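Local atomic coordinates of phosphoglycerol transferase GacH (Streptococcus pyogenes MGAS5005, PDB entry 6DGM), a protein that probably transfers glycerol phosphate onto the rhamnose polysaccharide of the streptococcal cell wall, through a manganese-binding, sulfatase-family domain, the part present here. Residues 53-58 / 278-283; 89-94 / 110-115; 212-217 / 242-247. All blocks are in the same frame, centred on the assembly; numbering follows the deposited sequence.

Contact 1: 53-58 / 278-283; sequences DRVSNV and DSAFNK
The turn V55-V58 docks on the 3-10 segment 278-281 through one backbone bond, N57 N to A280 O (3.0 Å). The turn is of type I, closed by its own bond from V58 N to V55 O, and N57 and A280 have the nearest CA atoms of the pair, 5.0 Å apart. The side chain of N57 adds a second, weak bond: its ND2 reaches S279 O at 2.9 Å but with a bent N-H...O angle of 121°. With CG anti to the carbonyl carbon and beside the backbone N (chi1 -71°), the side-chain amide of N57 points to the same 3-10 turn as the backbone N-H. There the side chains of N57 and N282 run roughly perpendicular, ND2 resting 3.4 Å from N282 CB and the two amide planes turned 32° apart. On the buried side, V55 sends CG1 against A280 CB (3.6 Å) and obliquely against the F281 ring at CE1 (3.9 Å); CG2 also comes near CE1. S56 lies at the exposed margin, its CB 3.9 Å from N282 CB; a water links S279 OG with N57 ND2 through a weak bond. Y276 packs on V55 and F227 on A280, extending the apolar side. K225 shares backbone hydrogen bonds with N57, next to the two-stranded sheet of 58-60 and 222-224. The arrangement is a beta turn seated on a 3-10 turn, joining two loops that follow parallel strands of the alkaline-phosphatase-like sulfatase fold.

Contact 2: 89-94 / 110-115; sequences TANMEF and SVLYSE. With MN (manganese (II) ion), chain C; 1GP (sn-glycerol-1-phosphate), chain D.
Y113 lays its ring along helix 89-98, with A90 O over the centre of one face and E93 OE2 at the edge. The phenol OH donates to E93 OE2 (2.8 Å), meeting the carboxylate from above its plane, and carboxylate and ring stand nearly perpendicular, 85° apart. E93 gets there by an extended chain, CG anti to the backbone N (chi1 -169°). Its OE2 also bonds Y152 OH, while OE1 pairs with R148 in a salt bridge, so both oxygens are held. F94 and Y113 pass alongside with their ends pointing opposite ways, and the edge of the F94 ring meets Y113 CE1. One face of that ring takes L112 CB in a CH-pi contact, 3.9 Å from the centroid, while L112 CD1 touches F94 CD1 (3.6 Å). The amide of N91 works with both ends: OD1 accepts a nearly straight bond from L112 N (2.8 Å, 170°), and ND2 donates to S110 O (2.9 Å). A water adds to this grip, donating to N91 OD1 and accepting from Y113 N. V111 is the N-cap of helix 112-115, and E115 OE2 takes the N-H groups of S110 and V111 from one face of its plane. At the start of helix 89-98, T89 OG1 binds manganese together with E47, D270 and H271, and T89 N donates to the phosphate O3P of sn-glycerol-1-phosphate. Helix 112-115 thus lies against helix 89-98, with helix 148-154 packed on Y113 and strands 40-46 and 200-204 touching T89 and E93.

Contact 3: 212-217 / 242-247; sequences WSSDYP and LSFTDK
P217 CD lies 4.0 Å from F244 CE2, oblique to the ring. The phenylalanine keeps CG beside its backbone N (chi1 -70°), which swings the ring off the helix so that CE2 and CZ reach the loop. The ring presents its edge to Y216 O, 3.4 Å from CE2, with S214 OG farther off at the same edge. The peptide bond before P217 is cis, and CD and CG of the proline ring face S243 and F244. P217 CD also rests 3.7 Å from S243 OG, whose torsion of 82° sets the hydroxyl between its backbone N and carbonyl carbon; there it bonds back to R240 O, one turn earlier. S243 O in turn receives K247 N and, from the opposite face of its carbonyl plane, K247 NZ at 3.3 Å. The interface is small, 125 Å² in all, and made by van der Waals contact, but R240 strengthens it by donating to S214 O and, weakly, to P217 O. It fastens the loop between strands 200-204 and 222-224 to the long helix 229-257, against which W212 also packs, edge-to-face with Y238.

From the N terminus, the chain leaves strand 40-46 and reaches 53-58, which waits some 220 residues for its partner 278-283 in the loop before strand 290-297. Contacts 2 and 3 both fall within that long closure and follow one another in series, without crossing. Contact 2 closes a loop of 15 residues that takes in the end of helix 89-98 and the chain leading to helix 112-115, next to the manganese site. Contact 3 closes a loop of 24 residues that includes strand 222-224 and the first half of helix 229-257. Contacts 1 and 3 come within about 7 Å at their nearest atoms, whereas the centre of contact 2 lies about 27 and 28 Å from theirs.

Contact 1: 53-58 / 278-283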
ATOM      1  N   ASP A  53      -4.554   2.901  19.718  1.00 25.57           N
ATOM      2  CA  ASP A  53      -3.658   3.023  20.858  1.00 30.56           C
ATOM      3  C   ASP A  53      -2.541   4.031  20.622  1.00 27.71           C
ATOM      4  O   ASP A  53      -1.948   4.514  21.593  1.00 28.68           O
ATOM      5  CB  ASP A  53      -3.065   1.649  21.177  1.00 40.37           C
ATOM      6  CG  ASP A  53      -2.264   1.643  22.460  1.00 53.45           C
ATOM      7  OD1 ASP A  53      -2.434   2.575  23.280  1.00 59.08           O
ATOM      8  OD2 ASP A  53      -1.459   0.705  22.643  1.00 58.74           O
ATOM      9  N   ARG A  54      -2.238   4.369  19.366  1.00 26.51           N
ATOM     10  CA  ARG A  54      -1.210   5.363  19.089  1.00 27.05           C
ATOM     11  C   ARG A  54      -1.725   6.792  19.207  1.00 26.65           C
ATOM     12  O   ARG A  54      -0.926   7.734  19.165  1.00 26.51           O
ATOM     13  CB  ARG A  54      -0.640   5.201  17.675  1.00 28.77           C
ATOM     14  CG  ARG A  54       0.468   4.213  17.552  1.00 33.67           C
ATOM     15  CD  ARG A  54       1.230   4.413  16.239  1.00 28.17           C
ATOM     16  NE  ARG A  54       0.366   4.304  15.077  1.00 23.21           N
ATOM     17  CZ  ARG A  54      -0.094   3.152  14.605  1.00 21.14           C
ATOM     18  NH1 ARG A  54       0.221   2.005  15.207  1.00 21.49           N
ATOM     19  NH2 ARG A  54      -0.864   3.140  13.534  1.00 19.06           N
ATOM     20  N   VAL A  55      -3.034   6.984  19.296  1.00 25.53           N
ATOM     21  CA  VAL A  55      -3.599   8.315  19.477  1.00 24.32           C
ATOM     22  C   VAL A  55      -3.539   8.654  20.958  1.00 23.77           C
ATOM     23  O   VAL A  55      -4.206   8.013  21.779  1.00 24.16           O
ATOM     24  CB  VAL A  55      -5.031   8.383  18.924  1.00 24.43           C
ATOM     25  CG1 VAL A  55      -5.548   9.796  19.001  1.00 24.53           C
ATOM     26  CG2 VAL A  55      -5.032   7.868  17.488  1.00 23.98           C
ATOM     27  N   SER A  56      -2.754   9.687  21.296  1.00 24.40           N
ATOM     28  CA  SER A  56      -2.310   9.902  22.670  1.00 27.19           C
ATOM     29  C   SER A  56      -3.472   9.989  23.654  1.00 27.20           C
ATOM     30  O   SER A  56      -3.415   9.418  24.752  1.00 28.43           O
ATOM     31  CB  SER A  56      -1.481  11.193  22.758  1.00 33.68           C
ATOM     32  OG  SER A  56      -0.390  11.179  21.859  1.00 41.10           O
ATOM     33  N   ASN A  57      -4.509  10.750  23.318  1.00 26.58           N
ATOM     34  CA  ASN A  57      -5.543  11.059  24.298  1.00 30.10           C
ATOM     35  C   ASN A  57      -6.717  10.096  24.260  1.00 29.17           C
ATOM     36  O   ASN A  57      -7.759  10.389  24.859  1.00 31.23           O
ATOM     37  CB  ASN A  57      -6.036  12.495  24.133  1.00 33.65           C
ATOM     38  CG  ASN A  57      -5.008  13.510  24.561  1.00 38.38           C
ATOM     39  OD1 ASN A  57      -4.125  13.220  25.367  1.00 35.98           O
ATOM     40  ND2 ASN A  57      -5.130  14.716  24.038  1.00 43.54           N
ATOM     41  N   VAL A  58      -6.557   8.951  23.619  1.00 23.92           N
ATOM     42  CA  VAL A  58      -7.615   7.954  23.461  1.00 24.99           C
ATOM     43  C   VAL A  58      -7.387   6.824  24.448  1.00 24.51           C
ATOM     44  O   VAL A  58      -6.242   6.422  24.700  1.00 24.14           O
ATOM     45  CB  VAL A  58      -7.616   7.414  22.012  1.00 28.72           C
ATOM     46  CG1 VAL A  58      -8.199   6.003  21.935  1.00 28.31           C
ATOM     47  CG2 VAL A  58      -8.374   8.364  21.117  1.00 33.17           C
ATOM     48  N   ASP A 278      -8.196  17.239  16.299  1.00 24.19           N
ATOM     49  CA  ASP A 278      -6.751  17.427  16.376  1.00 25.40           C
ATOM     50  C   ASP A 278      -6.245  17.324  17.811  1.00 25.53           C
ATOM     51  O   ASP A 278      -5.109  16.890  18.037  1.00 26.81           O
ATOM     52  CB  ASP A 278      -6.337  18.766  15.772  1.00 27.82           C
ATOM     53  CG  ASP A 278      -6.251  18.732  14.249  1.00 29.99           C
ATOM     54  OD1 ASP A 278      -6.382  17.652  13.641  1.00 29.39           O
ATOM     55  OD2 ASP A 278      -6.049  19.824  13.670  1.00 32.86           O
ATOM     56  N   SER A 279      -7.064  17.711  18.787  1.00 24.93           N
ATOM     57  CA  SER A 279      -6.639  17.644  20.178  1.00 25.48           C
ATOM     58  C   SER A 279      -6.270  16.220  20.591  1.00 25.35           C
ATOM     59  O   SER A 279      -5.476  16.038  21.520  1.00 27.18           O
ATOM     60  CB  SER A 279      -7.772  18.143  21.067  1.00 26.08           C
ATOM     61  OG  SER A 279      -8.836  17.219  21.031  1.00 24.70           O
ATOM     62  N   ALA A 280      -6.851  15.214  19.935  1.00 23.72           N
ATOM     63  CA  ALA A 280      -6.587  13.820  20.285  1.00 24.20           C
ATOM     64  C   ALA A 280      -5.102  13.479  20.222  1.00 25.43           C
ATOM     65  O   ALA A 280      -4.644  12.590  20.942  1.00 27.23           O
ATOM     66  CB  ALA A 280      -7.351  12.878  19.356  1.00 21.95           C
ATOM     67  N   PHE A 281      -4.340  14.161  19.371  1.00 25.97           N
ATOM     68  CA  PHE A 281      -2.944  13.807  19.140  1.00 26.58           C
ATOM     69  C   PHE A 281      -1.966  14.495  20.088  1.00 30.11           C
ATOM     70  O   PHE A 281      -0.776  14.162  20.069  1.00 31.17           O
ATOM     71  CB  PHE A 281      -2.608  14.067  17.670  1.00 25.43           C
ATOM     72  CG  PHE A 281      -3.526  13.349  16.727  1.00 24.00           C
ATOM     73  CD1 PHE A 281      -3.375  11.994  16.489  1.00 21.72           C
ATOM     74  CD2 PHE A 281      -4.588  14.015  16.126  1.00 24.91           C
ATOM     75  CE1 PHE A 281      -4.237  11.319  15.655  1.00 21.35           C
ATOM     76  CE2 PHE A 281      -5.449  13.338  15.277  1.00 23.66           C
ATOM     77  CZ  PHE A 281      -5.276  11.997  15.047  1.00 22.27           C
ATOM     78  N   ASN A 282      -2.433  15.433  20.911  1.00 34.66           N
ATOM     79  CA  ASN A 282      -1.659  15.990  22.021  1.00 41.10           C
ATOM     80  C   ASN A 282      -0.171  16.186  21.765  1.00 42.90           C
ATOM     81  O   ASN A 282       0.661  15.505  22.372  1.00 47.53           O
ATOM     82  CB  ASN A 282      -1.813  15.076  23.255  1.00 47.91           C
ATOM     83  CG  ASN A 282      -1.263  15.698  24.536  1.00 54.55           C
ATOM     84  OD1 ASN A 282      -1.138  16.919  24.645  1.00 57.39           O
ATOM     85  ND2 ASN A 282      -0.940  14.855  25.515  1.00 56.18           N
ATOM     86  N   LYS A 283       0.191  17.136  20.913  1.00 40.75           N
ATOM     87  CA  LYS A 283       1.590  17.473  20.637  1.00 46.92           C
ATOM     88  C   LYS A 283       2.348  16.382  19.877  1.00 43.02           C
ATOM     89  O   LYS A 283       3.545  16.554  19.605  1.00 46.81           O
ATOM     90  CB  LYS A 283       2.405  17.804  21.902  1.00 55.56           C
ATOM     91  CG  LYS A 283       1.874  18.957  22.743  1.00 62.05           C
ATOM     92  CD  LYS A 283       2.419  18.903  24.177  1.00 65.10           C
ATOM     93  CE  LYS A 283       3.432  20.011  24.461  1.00 66.67           C
ATOM     94  NZ  LYS A 283       4.343  19.673  25.603  1.00 66.84           N
TER
HETATM   95  O   HOH W   1      -0.730  11.120  19.347  1.00 28.40           O
HETATM   96  O   HOH W   2      -8.278  15.277  22.965  1.00 24.46           O

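Contact 2: 89-94 / 110-115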
ATOM      1  N   THR A  89      -7.599   7.225  -0.194  1.00 19.01           N
ATOM      2  CA  THR A  89      -7.327   5.833  -0.510  1.00 18.54           C
ATOM      3  C   THR A  89      -6.583   5.630  -1.816  1.00 15.90           C
ATOM      4  O   THR A  89      -5.509   5.006  -1.851  1.00 15.44           O
ATOM      5  CB  THR A  89      -8.706   5.152  -0.576  1.00 21.15           C
ATOM      6  OG1 THR A  89      -9.481   5.597   0.539  1.00 25.17           O
ATOM      7  CG2 THR A  89      -8.582   3.645  -0.587  1.00 20.89           C
ATOM      8  N   ALA A  90      -7.157   6.128  -2.908  1.00 14.69           N
ATOM      9  CA  ALA A  90      -6.603   5.848  -4.225  1.00 14.93           C
ATOM     10  C   ALA A  90      -5.211   6.436  -4.420  1.00 13.61           C
ATOM     11  O   ALA A  90      -4.442   5.922  -5.252  1.00 13.02           O
ATOM     12  CB  ALA A  90      -7.575   6.367  -5.289  1.00 17.07           C
ATOM     13  N   ASN A  91      -4.855   7.483  -3.658  1.00 13.66           N
ATOM     14  CA  ASN A  91      -3.512   8.044  -3.779  1.00 14.20           C
ATOM     15  C   ASN A  91      -2.487   7.132  -3.129  1.00 14.04           C
ATOM     16  O   ASN A  91      -1.389   6.954  -3.665  1.00 14.48           O
ATOM     17  CB  ASN A  91      -3.467   9.444  -3.186  1.00 15.73           C
ATOM     18  CG  ASN A  91      -4.248  10.429  -4.007  1.00 16.46           C
ATOM     19  OD1 ASN A  91      -4.360  10.271  -5.221  1.00 15.59           O
ATOM     20  ND2 ASN A  91      -4.815  11.434  -3.359  1.00 18.07           N
ATOM     21  N   MET A  92      -2.815   6.540  -1.980  1.00 14.22           N
ATOM     22  CA  MET A  92      -1.915   5.541  -1.404  1.00 15.45           C
ATOM     23  C   MET A  92      -1.831   4.321  -2.311  1.00 14.79           C
ATOM     24  O   MET A  92      -0.743   3.778  -2.556  1.00 15.48           O
ATOM     25  CB  MET A  92      -2.374   5.169   0.005  1.00 16.87           C
ATOM     26  CG  MET A  92      -1.692   6.002   1.111  1.00 17.60           C
ATOM     27  SD  MET A  92      -1.845   7.786   0.966  1.00 18.05           S
ATOM     28  CE  MET A  92      -3.575   8.016   1.366  1.00 19.36           C
ATOM     29  N   GLU A  93      -2.970   3.916  -2.866  1.00 13.67           N
ATOM     30  CA  GLU A  93      -3.025   2.781  -3.776  1.00 14.37           C
ATOM     31  C   GLU A  93      -2.088   2.971  -4.966  1.00 14.46           C
ATOM     32  O   GLU A  93      -1.280   2.086  -5.282  1.00 14.48           O
ATOM     33  CB  GLU A  93      -4.468   2.649  -4.247  1.00 15.12           C
ATOM     34  CG  GLU A  93      -4.814   1.378  -5.011  1.00 15.29           C
ATOM     35  CD  GLU A  93      -6.220   1.480  -5.564  1.00 15.25           C
ATOM     36  OE1 GLU A  93      -7.058   2.121  -4.897  1.00 14.83           O
ATOM     37  OE2 GLU A  93      -6.474   0.972  -6.677  1.00 14.81           O
ATOM     38  N   PHE A  94      -2.179   4.124  -5.636  1.00 13.99           N
ATOM     39  CA  PHE A  94      -1.298   4.434  -6.760  1.00 14.11           C
ATOM     40  C   PHE A  94       0.168   4.296  -6.370  1.00 13.76           C
ATOM     41  O   PHE A  94       0.984   3.747  -7.122  1.00 14.39           O
ATOM     42  CB  PHE A  94      -1.568   5.876  -7.222  1.00 13.95           C
ATOM     43  CG  PHE A  94      -0.581   6.407  -8.235  1.00 13.98           C
ATOM     44  CD1 PHE A  94       0.633   6.963  -7.831  1.00 14.41           C
ATOM     45  CD2 PHE A  94      -0.879   6.389  -9.585  1.00 14.49           C
ATOM     46  CE1 PHE A  94       1.545   7.482  -8.757  1.00 15.23           C
ATOM     47  CE2 PHE A  94       0.024   6.916 -10.526  1.00 15.65           C
ATOM     48  CZ  PHE A  94       1.244   7.441 -10.112  1.00 15.61           C
ATOM     49  N   SER A 110      -4.564  16.559  -6.851  1.00 17.16           N
ATOM     50  CA  SER A 110      -5.485  16.032  -5.856  1.00 17.60           C
ATOM     51  C   SER A 110      -5.597  14.509  -5.898  1.00 17.87           C
ATOM     52  O   SER A 110      -5.485  13.850  -4.854  1.00 18.73           O
ATOM     53  CB  SER A 110      -6.868  16.655  -6.054  1.00 19.23           C
ATOM     54  OG  SER A 110      -7.757  16.162  -5.070  1.00 20.33           O
ATOM     55  N   VAL A 111      -5.856  13.933  -7.067  1.00 16.59           N
ATOM     56  CA  VAL A 111      -6.022  12.486  -7.193  1.00 15.11           C
ATOM     57  C   VAL A 111      -5.115  11.974  -8.302  1.00 13.70           C
ATOM     58  O   VAL A 111      -5.289  12.336  -9.471  1.00 14.26           O
ATOM     59  CB  VAL A 111      -7.492  12.086  -7.440  1.00 16.08           C
ATOM     60  CG1 VAL A 111      -7.591  10.590  -7.704  1.00 16.37           C
ATOM     61  CG2 VAL A 111      -8.344  12.488  -6.240  1.00 16.52           C
ATOM     62  N   LEU A 112      -4.152  11.124  -7.928  1.00 13.69           N
ATOM     63  CA  LEU A 112      -3.159  10.633  -8.875  1.00 14.18           C
ATOM     64  C   LEU A 112      -3.790   9.833 -10.006  1.00 14.46           C
ATOM     65  O   LEU A 112      -3.377   9.961 -11.162  1.00 14.93           O
ATOM     66  CB  LEU A 112      -2.119   9.797  -8.122  1.00 15.02           C
ATOM     67  CG  LEU A 112      -1.296  10.662  -7.154  1.00 17.30           C
ATOM     68  CD1 LEU A 112      -0.599   9.828  -6.106  1.00 18.23           C
ATOM     69  CD2 LEU A 112      -0.282  11.491  -7.931  1.00 18.96           C
ATOM     70  N   TYR A 113      -4.795   9.010  -9.706  1.00 13.57           N
ATOM     71  CA  TYR A 113      -5.408   8.192 -10.735  1.00 13.52           C
ATOM     72  C   TYR A 113      -6.120   9.028 -11.797  1.00 16.71           C
ATOM     73  O   TYR A 113      -6.321   8.541 -12.917  1.00 17.90           O
ATOM     74  CB  TYR A 113      -6.434   7.234 -10.100  1.00 13.38           C
ATOM     75  CG  TYR A 113      -5.899   5.926  -9.544  1.00 14.59           C
ATOM     76  CD1 TYR A 113      -4.607   5.494  -9.806  1.00 16.13           C
ATOM     77  CD2 TYR A 113      -6.713   5.107  -8.770  1.00 14.20           C
ATOM     78  CE1 TYR A 113      -4.136   4.297  -9.324  1.00 16.08           C
ATOM     79  CE2 TYR A 113      -6.255   3.899  -8.283  1.00 14.97           C
ATOM     80  CZ  TYR A 113      -4.956   3.493  -8.563  1.00 15.67           C
ATOM     81  OH  TYR A 113      -4.450   2.293  -8.105  1.00 16.14           O
ATOM     82  N   SER A 114      -6.532  10.249 -11.463  1.00 17.31           N
ATOM     83  CA  SER A 114      -7.208  11.120 -12.413  1.00 18.08           C
ATOM     84  C   SER A 114      -6.273  12.091 -13.108  1.00 17.43           C
ATOM     85  O   SER A 114      -6.502  12.422 -14.271  1.00 18.94           O
ATOM     86  CB  SER A 114      -8.276  11.957 -11.704  1.00 20.09           C
ATOM     87  OG  SER A 114      -9.297  11.140 -11.161  1.00 21.91           O
ATOM     88  N   GLU A 115      -5.223  12.556 -12.422  1.00 16.54           N
ATOM     89  CA  GLU A 115      -4.395  13.644 -12.919  1.00 16.79           C
ATOM     90  C   GLU A 115      -3.005  13.229 -13.380  1.00 17.30           C
ATOM     91  O   GLU A 115      -2.369  13.992 -14.116  1.00 19.98           O
ATOM     92  CB  GLU A 115      -4.213  14.701 -11.827  1.00 16.68           C
ATOM     93  CG  GLU A 115      -5.528  15.310 -11.383  1.00 18.64           C
ATOM     94  CD  GLU A 115      -5.383  16.241 -10.216  1.00 22.30           C
ATOM     95  OE1 GLU A 115      -4.536  17.157 -10.282  1.00 24.55           O
ATOM     96  OE2 GLU A 115      -6.126  16.077  -9.220  1.00 23.62           O
TER
HETATM   97 MN    MN C 901      -9.594   5.277   2.564  1.00 17.49          MN
HETATM   98  C3  1GP D 902     -14.402   4.010  -2.205  1.00 23.31           C
HETATM   99  O3  1GP D 902     -12.006   3.602  -2.001  1.00 19.67           O
HETATM  100  C2  1GP D 902     -13.034   4.614  -1.974  1.00 23.68           C
HETATM  101  O2  1GP D 902     -14.576   3.528  -3.535  1.00 23.95           O
HETATM  102  C1  1GP D 902     -12.989   5.361  -0.649  1.00 28.60           C
HETATM  103  O1P 1GP D 902     -11.817   6.180  -0.577  1.00 29.62           O
HETATM  104  O2P 1GP D 902     -11.319   6.616   1.999  1.00 28.89           O
HETATM  105  O3P 1GP D 902     -10.697   8.286   0.063  1.00 27.93           O
HETATM  106  O4P 1GP D 902     -13.122   7.915   0.740  1.00 32.71           O
HETATM  107  P   1GP D 902     -11.709   7.263   0.625  1.00 28.91           P
HETATM  108  O   HOH W   3      -5.118   8.225  -7.016  1.00 14.93           O

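Contact 3: 212-217 / 242-247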
ATOM      1  N   TRP A 212     -19.371   4.675  10.569  1.00 17.26           N
ATOM      2  CA  TRP A 212     -19.130   3.464  11.349  1.00 17.13           C
ATOM      3  C   TRP A 212     -20.357   3.169  12.199  1.00 16.58           C
ATOM      4  O   TRP A 212     -20.832   4.039  12.933  1.00 16.91           O
ATOM      5  CB  TRP A 212     -17.901   3.650  12.250  1.00 17.14           C
ATOM      6  CG  TRP A 212     -16.733   4.120  11.465  1.00 16.62           C
ATOM      7  CD1 TRP A 212     -15.928   3.361  10.687  1.00 16.09           C
ATOM      8  CD2 TRP A 212     -16.267   5.475  11.330  1.00 16.41           C
ATOM      9  NE1 TRP A 212     -14.977   4.145  10.079  1.00 16.31           N
ATOM     10  CE2 TRP A 212     -15.171   5.449  10.451  1.00 16.24           C
ATOM     11  CE3 TRP A 212     -16.681   6.702  11.863  1.00 17.91           C
ATOM     12  CZ2 TRP A 212     -14.469   6.601  10.098  1.00 16.54           C
ATOM     13  CZ3 TRP A 212     -15.987   7.851  11.510  1.00 18.12           C
ATOM     14  CH2 TRP A 212     -14.893   7.788  10.638  1.00 17.51           C
ATOM     15  N   SER A 213     -20.884   1.955  12.089  1.00 15.85           N
ATOM     16  CA  SER A 213     -22.098   1.578  12.815  1.00 18.07           C
ATOM     17  C   SER A 213     -21.901   0.176  13.361  1.00 18.53           C
ATOM     18  O   SER A 213     -21.862  -0.785  12.589  1.00 20.33           O
ATOM     19  CB  SER A 213     -23.318   1.612  11.896  1.00 19.41           C
ATOM     20  OG  SER A 213     -24.542   1.455  12.615  1.00 21.19           O
ATOM     21  N   SER A 214     -21.782   0.056  14.677  1.00 18.50           N
ATOM     22  CA  SER A 214     -21.617  -1.254  15.293  1.00 19.05           C
ATOM     23  C   SER A 214     -21.967  -1.164  16.765  1.00 17.85           C
ATOM     24  O   SER A 214     -21.416  -0.328  17.481  1.00 18.38           O
ATOM     25  CB  SER A 214     -20.170  -1.742  15.129  1.00 21.75           C
ATOM     26  OG  SER A 214     -20.048  -3.052  15.654  1.00 24.48           O
ATOM     27  N   ASP A 215     -22.874  -2.035  17.220  1.00 16.84           N
ATOM     28  CA  ASP A 215     -23.246  -2.098  18.620  1.00 16.73           C
ATOM     29  C   ASP A 215     -22.528  -3.185  19.392  1.00 17.80           C
ATOM     30  O   ASP A 215     -22.596  -3.180  20.625  1.00 18.78           O
ATOM     31  CB  ASP A 215     -24.760  -2.302  18.739  1.00 17.68           C
ATOM     32  CG  ASP A 215     -25.515  -1.020  18.470  1.00 19.55           C
ATOM     33  OD1 ASP A 215     -25.308  -0.093  19.267  1.00 20.74           O
ATOM     34  OD2 ASP A 215     -26.218  -0.915  17.443  1.00 19.81           O
ATOM     35  N   TYR A 216     -21.829  -4.095  18.715  1.00 18.34           N
ATOM     36  CA  TYR A 216     -21.215  -5.243  19.367  1.00 19.51           C
ATOM     37  C   TYR A 216     -19.847  -5.477  18.755  1.00 19.49           C
ATOM     38  O   TYR A 216     -19.638  -5.192  17.572  1.00 19.12           O
ATOM     39  CB  TYR A 216     -22.108  -6.493  19.211  1.00 20.02           C
ATOM     40  CG  TYR A 216     -23.518  -6.194  19.668  1.00 19.77           C
ATOM     41  CD1 TYR A 216     -23.814  -6.070  21.012  1.00 19.51           C
ATOM     42  CD2 TYR A 216     -24.540  -5.968  18.750  1.00 18.77           C
ATOM     43  CE1 TYR A 216     -25.060  -5.750  21.437  1.00 19.35           C
ATOM     44  CE2 TYR A 216     -25.805  -5.654  19.174  1.00 17.99           C
ATOM     45  CZ  TYR A 216     -26.065  -5.543  20.514  1.00 18.55           C
ATOM     46  OH  TYR A 216     -27.325  -5.221  20.947  1.00 20.51           O
ATOM     47  N   PRO A 217     -18.881  -5.973  19.543  1.00 21.00           N
ATOM     48  CA  PRO A 217     -18.971  -6.370  20.957  1.00 21.16           C
ATOM     49  C   PRO A 217     -19.215  -5.198  21.907  1.00 20.67           C
ATOM     50  O   PRO A 217     -18.456  -4.241  21.893  1.00 19.78           O
ATOM     51  CB  PRO A 217     -17.591  -6.985  21.231  1.00 22.90           C
ATOM     52  CG  PRO A 217     -17.056  -7.349  19.890  1.00 24.69           C
ATOM     53  CD  PRO A 217     -17.573  -6.313  18.956  1.00 23.76           C
ATOM     54  N   LEU A 242     -12.950  -2.693  14.023  1.00 16.57           N
ATOM     55  CA  LEU A 242     -11.577  -3.177  13.929  1.00 16.60           C
ATOM     56  C   LEU A 242     -11.435  -4.569  14.532  1.00 17.39           C
ATOM     57  O   LEU A 242     -10.644  -5.390  14.042  1.00 17.89           O
ATOM     58  CB  LEU A 242     -10.597  -2.243  14.630  1.00 17.68           C
ATOM     59  CG  LEU A 242     -10.169  -0.975  13.912  1.00 18.75           C
ATOM     60  CD1 LEU A 242      -8.993  -0.358  14.684  1.00 17.04           C
ATOM     61  CD2 LEU A 242      -9.780  -1.181  12.461  1.00 21.36           C
ATOM     62  N   SER A 243     -12.158  -4.835  15.630  1.00 17.37           N
ATOM     63  CA  SER A 243     -12.039  -6.134  16.286  1.00 19.28           C
ATOM     64  C   SER A 243     -12.430  -7.273  15.347  1.00 20.03           C
ATOM     65  O   SER A 243     -11.846  -8.367  15.425  1.00 21.04           O
ATOM     66  CB  SER A 243     -12.858  -6.150  17.581  1.00 19.94           C
ATOM     67  OG  SER A 243     -14.229  -6.423  17.334  1.00 20.72           O
ATOM     68  N   PHE A 244     -13.410  -7.043  14.460  1.00 20.17           N
ATOM     69  CA  PHE A 244     -13.771  -8.060  13.472  1.00 19.33           C
ATOM     70  C   PHE A 244     -12.679  -8.189  12.420  1.00 18.11           C
ATOM     71  O   PHE A 244     -12.258  -9.297  12.070  1.00 17.93           O
ATOM     72  CB  PHE A 244     -15.102  -7.724  12.776  1.00 19.21           C
ATOM     73  CG  PHE A 244     -16.309  -7.849  13.658  1.00 22.58           C
ATOM     74  CD1 PHE A 244     -16.871  -9.085  13.903  1.00 27.43           C
ATOM     75  CD2 PHE A 244     -16.910  -6.722  14.211  1.00 21.64           C
ATOM     76  CE1 PHE A 244     -17.998  -9.210  14.719  1.00 28.28           C
ATOM     77  CE2 PHE A 244     -18.019  -6.846  15.035  1.00 22.03           C
ATOM     78  CZ  PHE A 244     -18.571  -8.085  15.284  1.00 25.04           C
ATOM     79  N   THR A 245     -12.199  -7.056  11.906  1.00 16.35           N
ATOM     80  CA  THR A 245     -11.119  -7.104  10.932  1.00 15.46           C
ATOM     81  C   THR A 245      -9.925  -7.846  11.495  1.00 16.71           C
ATOM     82  O   THR A 245      -9.291  -8.640  10.794  1.00 17.37           O
ATOM     83  CB  THR A 245     -10.707  -5.693  10.535  1.00 15.92           C
ATOM     84  OG1 THR A 245     -11.804  -5.080   9.842  1.00 15.66           O
ATOM     85  CG2 THR A 245      -9.461  -5.697   9.640  1.00 16.34           C
ATOM     86  N   ASP A 246      -9.634  -7.626  12.773  1.00 17.65           N
ATOM     87  CA  ASP A 246      -8.467  -8.236  13.386  1.00 19.58           C
ATOM     88  C   ASP A 246      -8.592  -9.752  13.396  1.00 20.13           C
ATOM     89  O   ASP A 246      -7.660 -10.466  13.001  1.00 20.32           O
ATOM     90  CB  ASP A 246      -8.310  -7.688  14.798  1.00 19.22           C
ATOM     91  CG  ASP A 246      -7.073  -8.199  15.477  1.00 20.19           C
ATOM     92  OD1 ASP A 246      -5.971  -7.798  15.064  1.00 20.38           O
ATOM     93  OD2 ASP A 246      -7.213  -8.986  16.429  1.00 21.22           O
ATOM     94  N   LYS A 247      -9.748 -10.264  13.826  1.00 19.26           N
ATOM     95  CA  LYS A 247      -9.964 -11.708  13.841  1.00 19.90           C
ATOM     96  C   LYS A 247     -10.000 -12.288  12.433  1.00 19.23           C
ATOM     97  O   LYS A 247      -9.455 -13.375  12.195  1.00 21.38           O
ATOM     98  CB  LYS A 247     -11.251 -12.035  14.588  1.00 22.19           C
ATOM     99  CG  LYS A 247     -11.198 -11.677  16.051  1.00 27.44           C
ATOM    100  CD  LYS A 247     -12.541 -11.957  16.709  1.00 34.17           C
ATOM    101  CE  LYS A 247     -12.560 -11.461  18.140  1.00 38.73           C
ATOM    102  NZ  LYS A 247     -12.320  -9.991  18.209  1.00 38.70           N
TER